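Local atomic coordinates of hypothetical protein EF2904 (Enterococcus faecalis, PDB entry 2AZ4), a protein that is of unknown function but carries a metallo-beta-lactamase domain with two bound zinc ions and may, as in related proteins, act as an RNA-binding exonuclease. Residues A[253-258]-A[341-346]; A[246-251]-A[275-280]; A[337-342]-A[370-375]. All blocks are in the same frame, centred on the assembly; numbering follows the deposited sequence.

Contact 1 of 3, residues A[253-258]-A[341-346]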
loop_
_atom_site.group_PDB
_atom_site.type_symbol
_atom_site.label_atom_id
_atom_site.label_comp_id
_atom_site.label_asym_id
_atom_site.label_seq_id
_atom_site.Cartn_x
_atom_site.Cartn_y
_atom_site.Cartn_z
ATOM N N ASN A 253 14.854 -10.425 30.216
ATOM C CA ASN A 253 14.885 -9.385 31.249
ATOM C C ASN A 253 15.376 -8.087 30.628
ATOM O O ASN A 253 16.568 -7.753 30.691
ATOM C CB ASN A 253 15.785 -9.824 32.422
ATOM C CG ASN A 253 15.732 -8.863 33.599
ATOM O OD1 ASN A 253 14.817 -8.045 33.710
ATOM N ND2 ASN A 253 16.721 -8.967 34.499
ATOM N N ARG A 254 14.452 -7.381 29.983
ATOM C CA ARG A 254 14.792 -6.273 29.131
ATOM C C ARG A 254 13.495 -5.676 28.552
ATOM O O ARG A 254 12.576 -6.398 28.141
ATOM C CB ARG A 254 15.705 -6.752 27.993
ATOM C CG ARG A 254 16.347 -5.631 27.154
ATOM C CD ARG A 254 17.297 -6.197 26.119
ATOM N NE ARG A 254 18.162 -5.154 25.572
ATOM C CZ ARG A 254 19.018 -5.303 24.565
ATOM N NH1 ARG A 254 19.170 -6.467 23.950
ATOM N NH2 ARG A 254 19.737 -4.267 24.182
ATOM N N GLN A 255 13.422 -4.363 28.528
ATOM C CA GLN A 255 12.339 -3.721 27.812
ATOM C C GLN A 255 12.481 -4.049 26.335
ATOM O O GLN A 255 13.570 -3.924 25.767
ATOM C CB GLN A 255 12.344 -2.211 28.033
ATOM C CG GLN A 255 11.234 -1.491 27.279
ATOM C CD GLN A 255 11.109 -0.037 27.720
ATOM O OE1 GLN A 255 11.943 0.774 27.388
ATOM N NE2 GLN A 255 10.056 0.283 28.453
ATOM N N ILE A 256 11.392 -4.523 25.733
ATOM C CA ILE A 256 11.356 -4.728 24.272
ATOM C C ILE A 256 10.135 -4.045 23.669
ATOM O O ILE A 256 9.017 -4.266 24.119
ATOM C CB ILE A 256 11.312 -6.215 23.877
ATOM C CG1 ILE A 256 12.403 -7.007 24.626
ATOM C CG2 ILE A 256 11.468 -6.347 22.334
ATOM C CD1 ILE A 256 12.333 -8.512 24.391
ATOM N N THR A 257 10.367 -3.251 22.631
ATOM C CA THR A 257 9.302 -2.520 21.956
ATOM C C THR A 257 9.477 -2.676 20.456
ATOM O O THR A 257 10.535 -3.106 19.993
ATOM C CB THR A 257 9.300 -1.016 22.347
ATOM O OG1 THR A 257 10.555 -0.438 22.004
ATOM C CG2 THR A 257 9.084 -0.847 23.845
ATOM N N PHE A 258 8.455 -2.321 19.693
ATOM C CA PHE A 258 8.533 -2.462 18.257
ATOM C C PHE A 258 7.591 -1.467 17.611
ATOM O O PHE A 258 6.814 -0.803 18.298
ATOM C CB PHE A 258 8.159 -3.900 17.849
ATOM C CG PHE A 258 6.673 -4.168 17.859
ATOM C CD1 PHE A 258 5.972 -4.267 16.669
ATOM C CD2 PHE A 258 5.976 -4.288 19.063
ATOM C CE1 PHE A 258 4.592 -4.498 16.674
ATOM C CE2 PHE A 258 4.590 -4.518 19.078
ATOM C CZ PHE A 258 3.910 -4.628 17.888
ATOM N N GLU A 341 17.201 2.960 28.916
ATOM C CA GLU A 341 18.576 2.737 28.509
ATOM C C GLU A 341 18.880 1.240 28.508
ATOM O O GLU A 341 18.562 0.512 29.473
ATOM C CB GLU A 341 19.523 3.503 29.451
ATOM C CG GLU A 341 20.984 3.447 29.088
ATOM C CD GLU A 341 21.765 4.669 29.584
ATOM O OE1 GLU A 341 21.135 5.741 29.840
ATOM O OE2 GLU A 341 23.017 4.558 29.704
ATOM N N GLY A 342 19.484 0.783 27.413
ATOM C CA GLY A 342 19.831 -0.622 27.254
ATOM C C GLY A 342 18.705 -1.493 26.715
ATOM O O GLY A 342 18.853 -2.722 26.602
ATOM N N SER A 343 17.567 -0.883 26.399
ATOM C CA SER A 343 16.429 -1.670 25.911
ATOM C C SER A 343 16.574 -2.033 24.410
ATOM O O SER A 343 17.536 -1.627 23.736
ATOM C CB SER A 343 15.114 -0.946 26.209
ATOM O OG SER A 343 14.990 0.208 25.405
ATOM N N LEU A 344 15.613 -2.810 23.904
ATOM C CA LEU A 344 15.640 -3.296 22.530
ATOM C C LEU A 344 14.443 -2.730 21.789
ATOM O O LEU A 344 13.335 -2.785 22.287
ATOM C CB LEU A 344 15.593 -4.826 22.516
ATOM C CG LEU A 344 15.596 -5.575 21.167
ATOM C CD1 LEU A 344 16.842 -5.244 20.335
ATOM C CD2 LEU A 344 15.443 -7.108 21.416
ATOM N N TYR A 345 14.683 -2.158 20.620
ATOM C CA TYR A 345 13.602 -1.670 19.764
ATOM C C TYR A 345 13.689 -2.352 18.399
ATOM O O TYR A 345 14.723 -2.344 17.750
ATOM C CB TYR A 345 13.648 -0.142 19.623
ATOM C CG TYR A 345 12.748 0.376 18.511
ATOM C CD1 TYR A 345 11.354 0.339 18.640
ATOM C CD2 TYR A 345 13.285 0.866 17.323
ATOM C CE1 TYR A 345 10.522 0.801 17.608
ATOM C CE2 TYR A 345 12.451 1.329 16.292
ATOM C CZ TYR A 345 11.083 1.282 16.448
ATOM O OH TYR A 345 10.260 1.721 15.436
ATOM N N ILE A 346 12.576 -2.927 17.969
ATOM C CA ILE A 346 12.519 -3.673 16.723
ATOM C C ILE A 346 11.733 -2.856 15.718
ATOM O O ILE A 346 10.546 -2.605 15.895
ATOM C CB ILE A 346 11.891 -5.059 16.925
ATOM C CG1 ILE A 346 12.743 -5.874 17.911
ATOM C CG2 ILE A 346 11.748 -5.778 15.579
ATOM C CD1 ILE A 346 11.920 -6.932 18.664
HETATM O O HOH W 1 12.620 -0.535 23.870
#

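Contact 2 of 3, residues A[246-251]-A[275-280]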
loop_
_atom_site.group_PDB
_atom_site.type_symbol
_atom_site.label_atom_id
_atom_site.label_comp_id
_atom_site.label_asym_id
_atom_site.label_seq_id
_atom_site.Cartn_x
_atom_site.Cartn_y
_atom_site.Cartn_z
ATOM N N ARG A 246 12.480 -15.326 18.524
ATOM C CA ARG A 246 13.879 -15.512 18.919
ATOM C C ARG A 246 14.404 -14.297 19.702
ATOM O O ARG A 246 15.001 -14.442 20.769
ATOM C CB ARG A 246 14.777 -15.746 17.700
ATOM C CG ARG A 246 16.293 -15.898 18.088
ATOM C CD ARG A 246 17.200 -16.059 16.884
ATOM N NE ARG A 246 17.004 -14.978 15.916
ATOM C CZ ARG A 246 17.601 -13.785 15.962
ATOM N NH1 ARG A 246 18.466 -13.484 16.931
ATOM N NH2 ARG A 246 17.323 -12.883 15.029
ATOM N N LEU A 247 14.174 -13.107 19.171
ATOM C CA LEU A 247 14.646 -11.897 19.835
ATOM C C LEU A 247 14.062 -11.748 21.247
ATOM O O LEU A 247 14.764 -11.284 22.150
ATOM C CB LEU A 247 14.382 -10.636 18.985
ATOM C CG LEU A 247 15.234 -10.432 17.721
ATOM C CD1 LEU A 247 14.609 -9.378 16.814
ATOM C CD2 LEU A 247 16.669 -10.050 18.051
ATOM N N GLU A 248 12.793 -12.132 21.431
ATOM C CA GLU A 248 12.182 -12.102 22.756
ATOM C C GLU A 248 12.829 -13.109 23.724
ATOM O O GLU A 248 13.161 -12.772 24.865
ATOM C CB GLU A 248 10.675 -12.294 22.669
ATOM C CG GLU A 248 9.932 -11.101 22.035
ATOM C CD GLU A 248 8.420 -11.190 22.230
ATOM O OE1 GLU A 248 7.962 -11.774 23.227
ATOM O OE2 GLU A 248 7.674 -10.664 21.397
ATOM N N LEU A 249 13.059 -14.329 23.244
ATOM C CA LEU A 249 13.614 -15.402 24.088
ATOM C C LEU A 249 15.072 -15.181 24.448
ATOM O O LEU A 249 15.542 -15.646 25.483
ATOM C CB LEU A 249 13.431 -16.768 23.414
ATOM C CG LEU A 249 11.970 -17.179 23.194
ATOM C CD1 LEU A 249 11.846 -18.484 22.376
ATOM C CD2 LEU A 249 11.249 -17.283 24.511
ATOM N N GLU A 250 15.787 -14.460 23.602
ATOM C CA GLU A 250 17.170 -14.096 23.902
ATOM C C GLU A 250 17.226 -12.943 24.924
ATOM O O GLU A 250 18.285 -12.674 25.484
ATOM C CB GLU A 250 17.887 -13.651 22.632
ATOM C CG GLU A 250 18.083 -14.730 21.576
ATOM C CD GLU A 250 18.798 -14.198 20.335
ATOM O OE1 GLU A 250 18.935 -12.962 20.195
ATOM O OE2 GLU A 250 19.230 -15.016 19.492
ATOM N N ASN A 251 16.103 -12.247 25.128
ATOM C CA ASN A 251 16.069 -11.082 26.033
ATOM C C ASN A 251 14.925 -11.112 27.056
ATOM O O ASN A 251 14.045 -10.234 27.035
ATOM C CB ASN A 251 16.052 -9.769 25.234
ATOM C CG ASN A 251 17.304 -9.586 24.380
ATOM O OD1 ASN A 251 18.323 -9.094 24.858
ATOM N ND2 ASN A 251 17.229 -9.992 23.113
ATOM N N SER A 275 3.931 -14.177 19.790
ATOM C CA SER A 275 4.773 -13.495 20.768
ATOM C C SER A 275 4.729 -14.163 22.152
ATOM O O SER A 275 3.641 -14.289 22.736
ATOM C CB SER A 275 4.350 -12.019 20.868
ATOM O OG SER A 275 5.139 -11.344 21.825
ATOM N N PRO A 276 5.899 -14.619 22.674
ATOM C CA PRO A 276 5.899 -15.201 24.024
ATOM C C PRO A 276 5.394 -14.213 25.076
ATOM O O PRO A 276 4.648 -14.622 25.980
ATOM C CB PRO A 276 7.378 -15.524 24.277
ATOM C CG PRO A 276 7.993 -15.622 22.920
ATOM C CD PRO A 276 7.251 -14.629 22.081
ATOM N N ARG A 277 5.782 -12.937 24.952
ATOM C CA ARG A 277 5.288 -11.884 25.863
ATOM C C ARG A 277 3.938 -11.383 25.391
ATOM O O ARG A 277 3.691 -11.313 24.185
ATOM C CB ARG A 277 6.232 -10.674 25.897
ATOM C CG ARG A 277 7.577 -10.903 26.531
ATOM C CD ARG A 277 8.347 -9.615 26.497
ATOM N NE ARG A 277 9.730 -9.770 26.925
ATOM C CZ ARG A 277 10.464 -8.789 27.448
ATOM N NH1 ARG A 277 9.960 -7.561 27.597
ATOM N NH2 ARG A 277 11.707 -9.033 27.816
ATOM N N THR A 278 3.082 -11.007 26.345
ATOM C CA THR A 278 1.831 -10.325 26.056
ATOM C C THR A 278 2.082 -9.076 25.228
ATOM O O THR A 278 2.843 -8.212 25.627
ATOM C CB THR A 278 1.120 -9.879 27.346
ATOM O OG1 THR A 278 0.864 -11.016 28.175
ATOM C CG2 THR A 278 -0.185 -9.167 27.024
ATOM N N VAL A 279 1.407 -8.978 24.095
ATOM C CA VAL A 279 1.526 -7.824 23.212
ATOM C C VAL A 279 0.579 -6.714 23.633
ATOM O O VAL A 279 -0.568 -6.990 23.983
ATOM C CB VAL A 279 1.226 -8.219 21.747
ATOM C CG1 VAL A 279 1.349 -7.020 20.819
ATOM C CG2 VAL A 279 2.190 -9.325 21.305
ATOM N N VAL A 280 1.073 -5.466 23.574
ATOM C CA VAL A 280 0.259 -4.273 23.837
ATOM C C VAL A 280 0.441 -3.300 22.672
ATOM O O VAL A 280 1.559 -2.899 22.352
ATOM C CB VAL A 280 0.637 -3.591 25.196
ATOM C CG1 VAL A 280 -0.355 -2.502 25.555
ATOM C CG2 VAL A 280 0.680 -4.615 26.310
HETATM O O HOH W 2 11.164 -12.013 26.491
#

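Contact 3 of 3, residues A[337-342]-A[370-375]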
loop_
_atom_site.group_PDB
_atom_site.type_symbol
_atom_site.label_atom_id
_atom_site.label_comp_id
_atom_site.label_asym_id
_atom_site.label_seq_id
_atom_site.Cartn_x
_atom_site.Cartn_y
_atom_site.Cartn_z
ATOM N N ASP A 337 12.280 9.130 23.938
ATOM C CA ASP A 337 13.195 9.555 25.023
ATOM C C ASP A 337 12.807 8.926 26.368
ATOM O O ASP A 337 13.586 8.946 27.319
ATOM C CB ASP A 337 13.293 11.094 25.063
ATOM C CG ASP A 337 14.278 11.622 26.110
ATOM O OD1 ASP A 337 15.472 11.217 26.101
ATOM O OD2 ASP A 337 13.855 12.481 26.931
ATOM N N ASN A 338 11.626 8.302 26.429
ATOM C CA ASN A 338 11.162 7.640 27.671
ATOM C C ASN A 338 11.506 6.164 27.797
ATOM O O ASN A 338 11.307 5.567 28.856
ATOM C CB ASN A 338 9.654 7.818 27.839
ATOM C CG ASN A 338 9.278 9.249 28.172
ATOM O OD1 ASN A 338 10.039 9.964 28.816
ATOM N ND2 ASN A 338 8.102 9.665 27.744
ATOM N N LEU A 339 12.002 5.575 26.715
ATOM C CA LEU A 339 12.357 4.157 26.707
ATOM C C LEU A 339 13.563 3.985 27.585
ATOM O O LEU A 339 14.338 4.916 27.770
ATOM C CB LEU A 339 12.679 3.683 25.279
ATOM C CG LEU A 339 11.556 3.624 24.231
ATOM C CD1 LEU A 339 12.103 3.193 22.884
ATOM C CD2 LEU A 339 10.427 2.695 24.671
ATOM N N GLN A 340 13.738 2.785 28.108
ATOM C CA GLN A 340 14.832 2.539 29.008
ATOM C C GLN A 340 16.162 2.424 28.275
ATOM O O GLN A 340 16.240 1.877 27.170
ATOM C CB GLN A 340 14.575 1.269 29.798
ATOM C CG GLN A 340 13.270 1.283 30.544
ATOM C CD GLN A 340 12.914 -0.082 31.067
ATOM O OE1 GLN A 340 13.772 -0.960 31.199
ATOM N NE2 GLN A 340 11.647 -0.272 31.373
ATOM N N GLU A 341 17.201 2.960 28.916
ATOM C CA GLU A 341 18.576 2.737 28.509
ATOM C C GLU A 341 18.880 1.240 28.508
ATOM O O GLU A 341 18.562 0.512 29.473
ATOM C CB GLU A 341 19.523 3.503 29.451
ATOM C CG GLU A 341 20.984 3.447 29.088
ATOM C CD GLU A 341 21.765 4.669 29.584
ATOM O OE1 GLU A 341 21.135 5.741 29.840
ATOM O OE2 GLU A 341 23.017 4.558 29.704
ATOM N N GLY A 342 19.484 0.783 27.413
ATOM C CA GLY A 342 19.831 -0.622 27.254
ATOM C C GLY A 342 18.705 -1.493 26.715
ATOM O O GLY A 342 18.853 -2.722 26.602
ATOM N N LYS A 370 20.760 6.849 23.788
ATOM C CA LYS A 370 20.082 6.219 24.911
ATOM C C LYS A 370 20.527 4.779 25.125
ATOM O O LYS A 370 19.965 4.083 25.966
ATOM C CB LYS A 370 18.569 6.301 24.724
ATOM C CG LYS A 370 18.034 7.728 24.875
ATOM C CD LYS A 370 16.511 7.800 24.840
ATOM C CE LYS A 370 15.822 6.866 25.884
ATOM N NZ LYS A 370 16.057 7.186 27.337
ATOM N N ASP A 371 21.536 4.336 24.371
ATOM C CA ASP A 371 22.006 2.939 24.432
ATOM C C ASP A 371 20.824 1.968 24.179
ATOM O O ASP A 371 20.720 0.920 24.811
ATOM C CB ASP A 371 22.665 2.668 25.798
ATOM C CG ASP A 371 23.609 1.465 25.788
ATOM O OD1 ASP A 371 24.285 1.222 24.755
ATOM O OD2 ASP A 371 23.685 0.762 26.837
ATOM N N ILE A 372 19.919 2.347 23.279
ATOM C CA ILE A 372 18.821 1.450 22.869
ATOM C C ILE A 372 19.300 0.713 21.628
ATOM O O ILE A 372 19.667 1.352 20.635
ATOM C CB ILE A 372 17.509 2.228 22.590
ATOM C CG1 ILE A 372 17.041 2.981 23.851
ATOM C CG2 ILE A 372 16.387 1.294 22.084
ATOM C CD1 ILE A 372 15.900 3.963 23.586
ATOM N N THR A 373 19.367 -0.616 21.701
ATOM C CA THR A 373 19.693 -1.431 20.529
ATOM C C THR A 373 18.586 -1.350 19.458
ATOM O O THR A 373 17.423 -1.666 19.724
ATOM C CB THR A 373 19.947 -2.893 20.900
ATOM O OG1 THR A 373 21.003 -2.967 21.871
ATOM C CG2 THR A 373 20.318 -3.718 19.656
ATOM N N PHE A 374 18.960 -0.917 18.264
ATOM C CA PHE A 374 18.031 -0.793 17.145
ATOM C C PHE A 374 18.199 -2.015 16.252
ATOM O O PHE A 374 19.332 -2.369 15.870
ATOM C CB PHE A 374 18.360 0.460 16.351
ATOM C CG PHE A 374 17.606 0.595 15.053
ATOM C CD1 PHE A 374 16.388 1.270 15.010
ATOM C CD2 PHE A 374 18.123 0.082 13.872
ATOM C CE1 PHE A 374 15.696 1.422 13.830
ATOM C CE2 PHE A 374 17.420 0.241 12.659
ATOM C CZ PHE A 374 16.208 0.912 12.654
ATOM N N VAL A 375 17.078 -2.660 15.934
ATOM C CA VAL A 375 17.095 -3.822 15.060
ATOM C C VAL A 375 16.129 -3.612 13.926
ATOM O O VAL A 375 14.940 -3.415 14.148
ATOM C CB VAL A 375 16.798 -5.136 15.823
ATOM C CG1 VAL A 375 16.708 -6.317 14.853
ATOM C CG2 VAL A 375 17.898 -5.404 16.829
HETATM O O HOH W 3 16.818 9.726 27.585
#

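Contact 1 of 3, residues A[253-258]-A[341-346]
Ile256, Thr257 and Phe258 pair with Leu344, Tyr345 and Ile346 as neighbouring parallel strands of a six-stranded parallel sheet. This sheet is built from chain between strands 212-216 and 399-403 of the metallo-beta-lactamase part, consistent with the inserted beta-CASP-type alpha/beta domain of RNase J-like nucleases; the contact lies away from the two zinc ions. The backbone ladder takes three bonds: Leu344 N to Gln255 O, Thr257 N to Leu344 O, and Ile346 N to Thr257 O at 2.9 Å. CA-H...O contacts such as Ile256 CA to Leu344 O fill the gaps.

The side chains divide over the two faces. Ile256, Phe258, Leu344 and Ile346 share the apolar one, where Ile256 CG2 meets Ile346 CD1 at 3.7 Å as the two side chains cross obliquely, and Leu344 CD2 lies 4.1 Å from Ile256 CG2. Thr257 and Tyr345 share the other. There the Tyr345 ring turns an edge to Thr257 OG1, which lies near the ring plane, 3.5 Å from CD1. That hydroxyl lies between backbone N and carbonyl carbon (chi1 59°), a rotation that lets it reach a water also bound by Ser343 OG and Leu344 O. The amide oxygen of Gln255 and the hydroxyl of Ser343 both turn to Gln340, gripping its backbone N and O.

Before the strands begin, the polar contact passes to Arg254. Its extended chain brings the guanidinium alongside, one face under Leu344 CB, which is offset toward the rim, while NH1 and NH2 go on to Asn251 OD1 and Thr373 OG1. Gly342, at positive phi (85°), presents its carbonyl at the guanidinium edge. Two nitrogens hold that oxygen side-on: NE lies 2.7 Å from Gly342 O and in the carbonyl plane, whereas NH2, at 3.0 Å, sits above that plane.

Contact 2 of 3, residues A[246-251]-A[275-280]
Glu248, near the end of helix 237-249, reaches across to the turn at Ser275-Pro276-Arg277 that leads from helix 265-274 into strand 278-282. Its CB stands 4.2 Å from Pro276 CD. CG is anti to the carbonyl carbon (chi1 -69°) and the chain beyond is extended, which carries the carboxylate to the start of the turn. There Glu248 CD lies 3.6 Å from Pro276 CD, and OE1 comes closer still, 3.2 Å from the same proline atom. From there the two oxygens divide the work. OE1 takes the backbone N-H of Arg277, met nearly along the C-O axis at 3.0 Å, and also rests against CB and CG of that arginine. OE2 comes within 2.7 Å of Ser275 OG, whose one proton could serve either this oxygen or Arg277 O.

The glutamate's backbone carbonyl takes part too: a water bridges Glu248 O and Arg277 NE. Further along the arginine, NH2 hydrogen-bonds Arg254 O and makes a weak bond to Asn251 O, while NH1 binds Tyr328 O. One residue on from the glutamate, Leu249 CD2 touches Pro276 CG at 4.0 Å, the two side chains crossing at about a right angle.

The contact thus ties the C-terminal part of helix 237-249 to the helix-to-strand turn, with Leu329 of strand 328-331 against Glu248 and Ser275, and Ile256 of strand 256-260 against Asn251 and Arg277.

Contact 3 of 3, residues A[337-342]-A[370-375]
Gly342 and Ile372 run past each other with CA atoms 5.0 Å apart, and the backbones touch through a weak bond from Gly342 N to Asp371 O (N-H...O angle 126°) and a CA-H...O contact from Glu341 to Lys370 O. Strand 344-348, helix 358-369 and strand 373-376 form a beta-alpha-beta crossover between neighbouring parallel strands. A Schellman motif ends its helix, with Asp371 at positive phi as the C-prime residue, and the chain then enters strand 373-376, an outermost strand of the parallel sheet. The loop 337-342 leads into strand 344-348.

Among the apolar groups, Ile372 CD1 packs 3.6 Å from Leu339 CB, the two side chains crossing at about a right angle, and its CG1 rests on the carbonyl oxygen of Gln340. Leu339 also touches Gln255, and Ile372 lies against Ser343 and Tyr345. Glu341 CG meets Asp371 CB at 3.8 Å; their carboxylate planes are almost perpendicular, with Glu341 OE2 4.8 Å from Asp371 OD2.

Lys370 supplies the polar anchor. Bends at chi3 and chi4 (54° and 65°) fold its chain back over the loop, with CD 3.8 Å from Asp337 OD1. A water spans the gap between that carboxylate oxygen and the ammonium. Two loop carbonyls bind the ammonium as well: Lys370 NZ lies 3.0 Å from Asp337 O, above the carbonyl plane, and 2.9 Å from Leu339 O, approached almost straight along its C=O bond.

How the contacts relate
All three contacts gather on one side of the chain's centre, at the N-terminal ends of strands in a single six-stranded parallel sheet and away from the zinc ions. Contacts 1 and 3 have centres about 6 Å apart and share Glu341 and Gly342, contact 3 beginning on the stretch where contact 1 ends; neighbouring strands 344-348 and 373-376 are joined by a backbone hydrogen bond between Ser343 O and Thr373 N. Contact 2 lies about 10 Å from contact 1, which it meets through Arg254 O and Arg277 NH2, and about 17 Å from contact 3, centre to centre. Along the chain, the segments of contacts 1 and 2 alternate, whereas contact 2 closes before contact 3 opens.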